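Local coordinates for glycoside hydrolase family 61 protein (Myceliophthora thermophila, PDB 5UFV) that cleaves cellulose chains oxidatively at a single copper ion, drawing on a reductant and oxygen or hydrogen peroxide to give C1-oxidised products, at residues A[94-106]-A[183-195]. Sequence-based numbering, arbitrary orientation.
Sequences CDGSGAGWFKIDE and AEPAASYKAAIPG
Ile-193 lays its terminal methyl over one face of the Trp-101 indole, CD1 standing 3.5 Å from the centroid of the five-membered ring in a CH-pi contact. The two side chains cross at roughly a right angle; with CG1 of Ile-193 beside its own backbone N (chi1 -51°), the chain runs out to put CD1 above CG and CD2. The carbonyl oxygen of Ala-191 and a water sit at the indole's edge, in its plane. Trp-101 NE1 gives a hydrogen bond to Gly-96 O at 2.8 Å, which helps set how the ring is turned, and Leu-152 and Arg-154 from strand 149-159 also touch it. The second flat group, the Phe-102 ring, takes CG of Pro-185 over one face, 3.6 Å from the centroid and 17° off the normal. Between these two contacts runs the backbone pairing of Trp-101 with Ala-191, an antiparallel hydrogen-bonded pair: Ala-191 N reaches Trp-101 O at 2.7 Å, and Trp-101 N returns a bond to Ala-191 O at 3.0 Å. It adds the short strand 190-191 to the edge of a sheet in the AA9 beta-sandwich, on the outer side of strand 101-107 and away from the copper. With an alanine in place of Trp-101, the methyl of Ile-193 would probably face a gap and Gly-96 O would lose its indole donor. The water at the indole's edge lies 2.7 Å from both Gly-96 O and Gly-98 O and accepts from Ile-193 N at 3.1 Å, so it ties the loop leading into strand 101-107 to the chain that leaves strand 190-191. The CB of Lys-190 lies 3.4 Å from Ala-99 O, and its extended chain leads away from strand 101-107.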
loop_
_atom_site.group_PDB
_atom_site.type_symbol
_atom_site.label_atom_id
_atom_site.label_comp_id
_atom_site.label_asym_id
_atom_site.label_seq_id
_atom_site.Cartn_x
_atom_site.Cartn_y
_atom_site.Cartn_z
ATOM N N CYS A 94 0.262 -10.577 15.853
ATOM C CA CYS A 94 -0.056 -9.317 15.203
ATOM C C CYS A 94 -1.141 -9.611 14.155
ATOM O O CYS A 94 -0.899 -10.389 13.229
ATOM C CB CYS A 94 1.216 -8.833 14.518
ATOM S SG CYS A 94 1.324 -7.104 14.028
ATOM N N ASP A 95 -2.326 -9.025 14.329
ATOM C CA ASP A 95 -3.397 -9.060 13.313
ATOM C C ASP A 95 -3.579 -7.717 12.543
ATOM O O ASP A 95 -4.372 -7.633 11.604
ATOM C CB ASP A 95 -4.730 -9.462 13.959
ATOM C CG ASP A 95 -5.053 -8.651 15.231
ATOM O OD1 ASP A 95 -4.602 -7.485 15.342
ATOM O OD2 ASP A 95 -5.760 -9.182 16.131
ATOM N N GLY A 96 -2.865 -6.676 12.956
ATOM C CA GLY A 96 -2.899 -5.390 12.277
ATOM C C GLY A 96 -4.076 -4.554 12.695
ATOM O O GLY A 96 -4.504 -3.637 11.965
ATOM N N SER A 97 -4.613 -4.849 13.874
ATOM C CA SER A 97 -5.872 -4.211 14.292
ATOM C C SER A 97 -5.600 -2.955 15.078
ATOM O O SER A 97 -4.492 -2.753 15.581
ATOM C CB SER A 97 -6.704 -5.146 15.150
ATOM O OG SER A 97 -5.988 -5.435 16.336
ATOM N N GLY A 98 -6.627 -2.127 15.183
ATOM C CA GLY A 98 -6.504 -0.841 15.862
ATOM C C GLY A 98 -5.877 0.226 14.975
ATOM O O GLY A 98 -5.661 0.020 13.779
ATOM N N ALA A 99 -5.572 1.372 15.569
ATOM C CA ALA A 99 -5.083 2.521 14.832
ATOM C C ALA A 99 -3.593 2.547 14.970
ATOM O O ALA A 99 -3.028 3.393 15.646
ATOM C CB ALA A 99 -5.701 3.792 15.368
ATOM N N GLY A 100 -2.956 1.575 14.339
ATOM C CA GLY A 100 -1.515 1.499 14.297
ATOM C C GLY A 100 -0.955 1.806 12.932
ATOM O O GLY A 100 0.257 1.999 12.792
ATOM N N TRP A 101 -1.790 1.850 11.904
ATOM C CA TRP A 101 -1.256 2.047 10.541
ATOM C C TRP A 101 -0.886 3.492 10.222
ATOM O O TRP A 101 -1.705 4.415 10.356
ATOM C CB TRP A 101 -2.244 1.585 9.498
ATOM C CG TRP A 101 -2.489 0.140 9.585
ATOM C CD1 TRP A 101 -3.477 -0.457 10.272
ATOM C CD2 TRP A 101 -1.726 -0.911 8.963
ATOM N NE1 TRP A 101 -3.401 -1.801 10.115
ATOM C CE2 TRP A 101 -2.321 -2.109 9.320
ATOM C CE3 TRP A 101 -0.596 -0.943 8.144
ATOM C CZ2 TRP A 101 -1.831 -3.352 8.884
ATOM C CZ3 TRP A 101 -0.118 -2.176 7.693
ATOM C CH2 TRP A 101 -0.740 -3.354 8.058
ATOM N N PHE A 102 0.337 3.687 9.763
ATOM C CA PHE A 102 0.751 4.992 9.316
ATOM C C PHE A 102 1.376 4.895 7.922
ATOM O O PHE A 102 2.036 3.920 7.598
ATOM C CB PHE A 102 1.710 5.601 10.350
ATOM C CG PHE A 102 2.954 4.781 10.588
ATOM C CD1 PHE A 102 2.972 3.789 11.551
ATOM C CD2 PHE A 102 4.112 5.012 9.843
ATOM C CE1 PHE A 102 4.111 3.038 11.773
ATOM C CE2 PHE A 102 5.259 4.257 10.061
ATOM C CZ PHE A 102 5.254 3.269 11.032
ATOM N N LYS A 103 1.155 5.926 7.109
ATOM C CA LYS A 103 1.736 6.022 5.769
ATOM C C LYS A 103 3.196 6.404 5.818
ATOM O O LYS A 103 3.581 7.333 6.530
ATOM C CB LYS A 103 0.989 7.066 4.932
ATOM C CG LYS A 103 -0.331 6.547 4.384
ATOM C CD LYS A 103 -1.388 7.624 4.194
ATOM C CE LYS A 103 -1.122 8.514 2.989
ATOM N NZ LYS A 103 -2.224 9.479 2.731
ATOM N N ILE A 104 3.994 5.709 5.013
ATOM C CA ILE A 104 5.361 6.104 4.764
ATOM C C ILE A 104 5.587 6.617 3.339
ATOM O O ILE A 104 6.561 7.294 3.093
ATOM C CB ILE A 104 6.338 4.955 5.062
ATOM C CG1 ILE A 104 6.173 3.818 4.088
ATOM C CG2 ILE A 104 6.127 4.429 6.481
ATOM C CD1 ILE A 104 7.192 2.730 4.320
ATOM N N ASP A 105 4.707 6.274 2.406
ATOM C CA ASP A 105 4.832 6.729 1.021
ATOM C C ASP A 105 3.446 6.908 0.382
ATOM O O ASP A 105 2.461 6.337 0.840
ATOM C CB ASP A 105 5.668 5.726 0.226
ATOM C CG ASP A 105 6.404 6.360 -0.962
ATOM O OD1 ASP A 105 6.389 7.608 -1.084
ATOM O OD2 ASP A 105 7.020 5.611 -1.772
ATOM N N GLU A 106 3.363 7.712 -0.664
ATOM C CA GLU A 106 2.103 7.881 -1.397
ATOM C C GLU A 106 2.360 8.572 -2.731
ATOM O O GLU A 106 3.301 9.329 -2.865
ATOM C CB GLU A 106 1.105 8.719 -0.597
ATOM C CG GLU A 106 1.602 10.152 -0.350
ATOM C CD GLU A 106 0.582 11.084 0.303
ATOM O OE1 GLU A 106 -0.539 10.640 0.731
ATOM O OE2 GLU A 106 0.929 12.294 0.390
ATOM N N ALA A 183 11.890 7.321 17.028
ATOM C CA ALA A 183 10.749 7.982 16.445
ATOM C C ALA A 183 9.574 6.997 16.329
ATOM O O ALA A 183 9.727 5.847 15.884
ATOM C CB ALA A 183 11.108 8.579 15.091
ATOM N N GLU A 184 8.425 7.467 16.807
ATOM C CA GLU A 184 7.157 6.800 16.658
ATOM C C GLU A 184 6.147 7.845 16.200
ATOM O O GLU A 184 6.131 8.966 16.693
ATOM C CB GLU A 184 6.730 6.123 17.963
ATOM C CG GLU A 184 7.347 4.726 18.135
ATOM C CD GLU A 184 6.444 3.720 18.855
ATOM O OE1 GLU A 184 5.571 4.136 19.661
ATOM O OE2 GLU A 184 6.616 2.499 18.616
ATOM N N PRO A 185 5.336 7.500 15.198
ATOM C CA PRO A 185 4.371 8.492 14.757
ATOM C C PRO A 185 3.309 8.775 15.808
ATOM O O PRO A 185 2.841 7.868 16.480
ATOM C CB PRO A 185 3.757 7.865 13.494
ATOM C CG PRO A 185 4.182 6.436 13.485
ATOM C CD PRO A 185 5.438 6.353 14.275
ATOM N N ALA A 186 2.945 10.040 15.929
ATOM C CA ALA A 186 1.867 10.465 16.805
ATOM C C ALA A 186 0.544 9.892 16.338
ATOM O O ALA A 186 0.426 9.427 15.206
ATOM C CB ALA A 186 1.792 11.989 16.850
ATOM N N ALA A 187 -0.454 9.942 17.216
ATOM C CA ALA A 187 -1.779 9.384 16.935
ATOM C C ALA A 187 -2.425 10.006 15.685
ATOM O O ALA A 187 -3.212 9.344 15.008
ATOM C CB ALA A 187 -2.691 9.536 18.157
ATOM N N SER A 188 -2.077 11.251 15.366
ATOM C CA SER A 188 -2.627 11.939 14.180
ATOM C C SER A 188 -2.079 11.413 12.848
ATOM O O SER A 188 -2.574 11.783 11.774
ATOM C CB SER A 188 -2.328 13.436 14.268
ATOM O OG SER A 188 -0.939 13.621 14.407
ATOM N N TYR A 189 -1.031 10.595 12.921
ATOM C CA TYR A 189 -0.424 9.971 11.732
ATOM C C TYR A 189 -0.960 8.552 11.526
ATOM O O TYR A 189 -0.749 7.940 10.476
ATOM C CB TYR A 189 1.114 9.929 11.843
ATOM C CG TYR A 189 1.828 11.239 11.597
ATOM C CD1 TYR A 189 1.914 11.769 10.322
ATOM C CD2 TYR A 189 2.446 11.940 12.634
ATOM C CE1 TYR A 189 2.570 12.968 10.070
ATOM C CE2 TYR A 189 3.107 13.144 12.391
ATOM C CZ TYR A 189 3.161 13.652 11.100
ATOM O OH TYR A 189 3.812 14.827 10.825
ATOM N N LYS A 190 -1.654 8.034 12.527
ATOM C CA LYS A 190 -2.096 6.645 12.523
ATOM C C LYS A 190 -3.583 6.522 12.217
ATOM O O LYS A 190 -4.360 7.429 12.541
ATOM C CB LYS A 190 -1.826 6.003 13.883
ATOM C CG LYS A 190 -0.364 5.746 14.186
ATOM C CD LYS A 190 -0.186 5.587 15.686
ATOM C CE LYS A 190 1.014 4.725 16.037
ATOM N NZ LYS A 190 1.288 4.860 17.492
ATOM N N ALA A 191 -3.946 5.390 11.594
ATOM C CA ALA A 191 -5.334 5.003 11.283
ATOM C C ALA A 191 -5.543 3.499 11.424
ATOM O O ALA A 191 -4.597 2.711 11.429
ATOM C CB ALA A 191 -5.673 5.393 9.868
ATOM N N ALA A 192 -6.802 3.118 11.544
ATOM C CA ALA A 192 -7.209 1.742 11.417
ATOM C C ALA A 192 -7.444 1.414 9.953
ATOM O O ALA A 192 -7.732 2.302 9.143
ATOM C CB ALA A 192 -8.489 1.514 12.213
ATOM N N ILE A 193 -7.303 0.140 9.615
ATOM C CA ILE A 193 -7.647 -0.341 8.275
ATOM C C ILE A 193 -8.373 -1.681 8.414
ATOM O O ILE A 193 -7.819 -2.620 8.993
ATOM C CB ILE A 193 -6.410 -0.585 7.412
ATOM C CG1 ILE A 193 -5.487 0.623 7.412
ATOM C CG2 ILE A 193 -6.814 -0.872 5.986
ATOM C CD1 ILE A 193 -4.149 0.317 6.759
ATOM N N PRO A 194 -9.611 -1.797 7.937
ATOM C CA PRO A 194 -10.424 -0.701 7.385
ATOM C C PRO A 194 -10.708 0.385 8.408
ATOM O O PRO A 194 -10.598 0.129 9.606
ATOM C CB PRO A 194 -11.740 -1.400 7.023
ATOM C CG PRO A 194 -11.784 -2.610 7.900
ATOM C CD PRO A 194 -10.370 -3.051 8.066
ATOM N N GLY A 195 -11.059 1.582 7.932
ATOM C CA GLY A 195 -11.321 2.706 8.826
ATOM C C GLY A 195 -10.792 4.054 8.365
ATOM O O GLY A 195 -11.413 5.088 8.617
HETATM O O HOH W 1 -6.368 -1.716 11.874
HETATM O O HOH W 2 0.128 8.597 8.338
#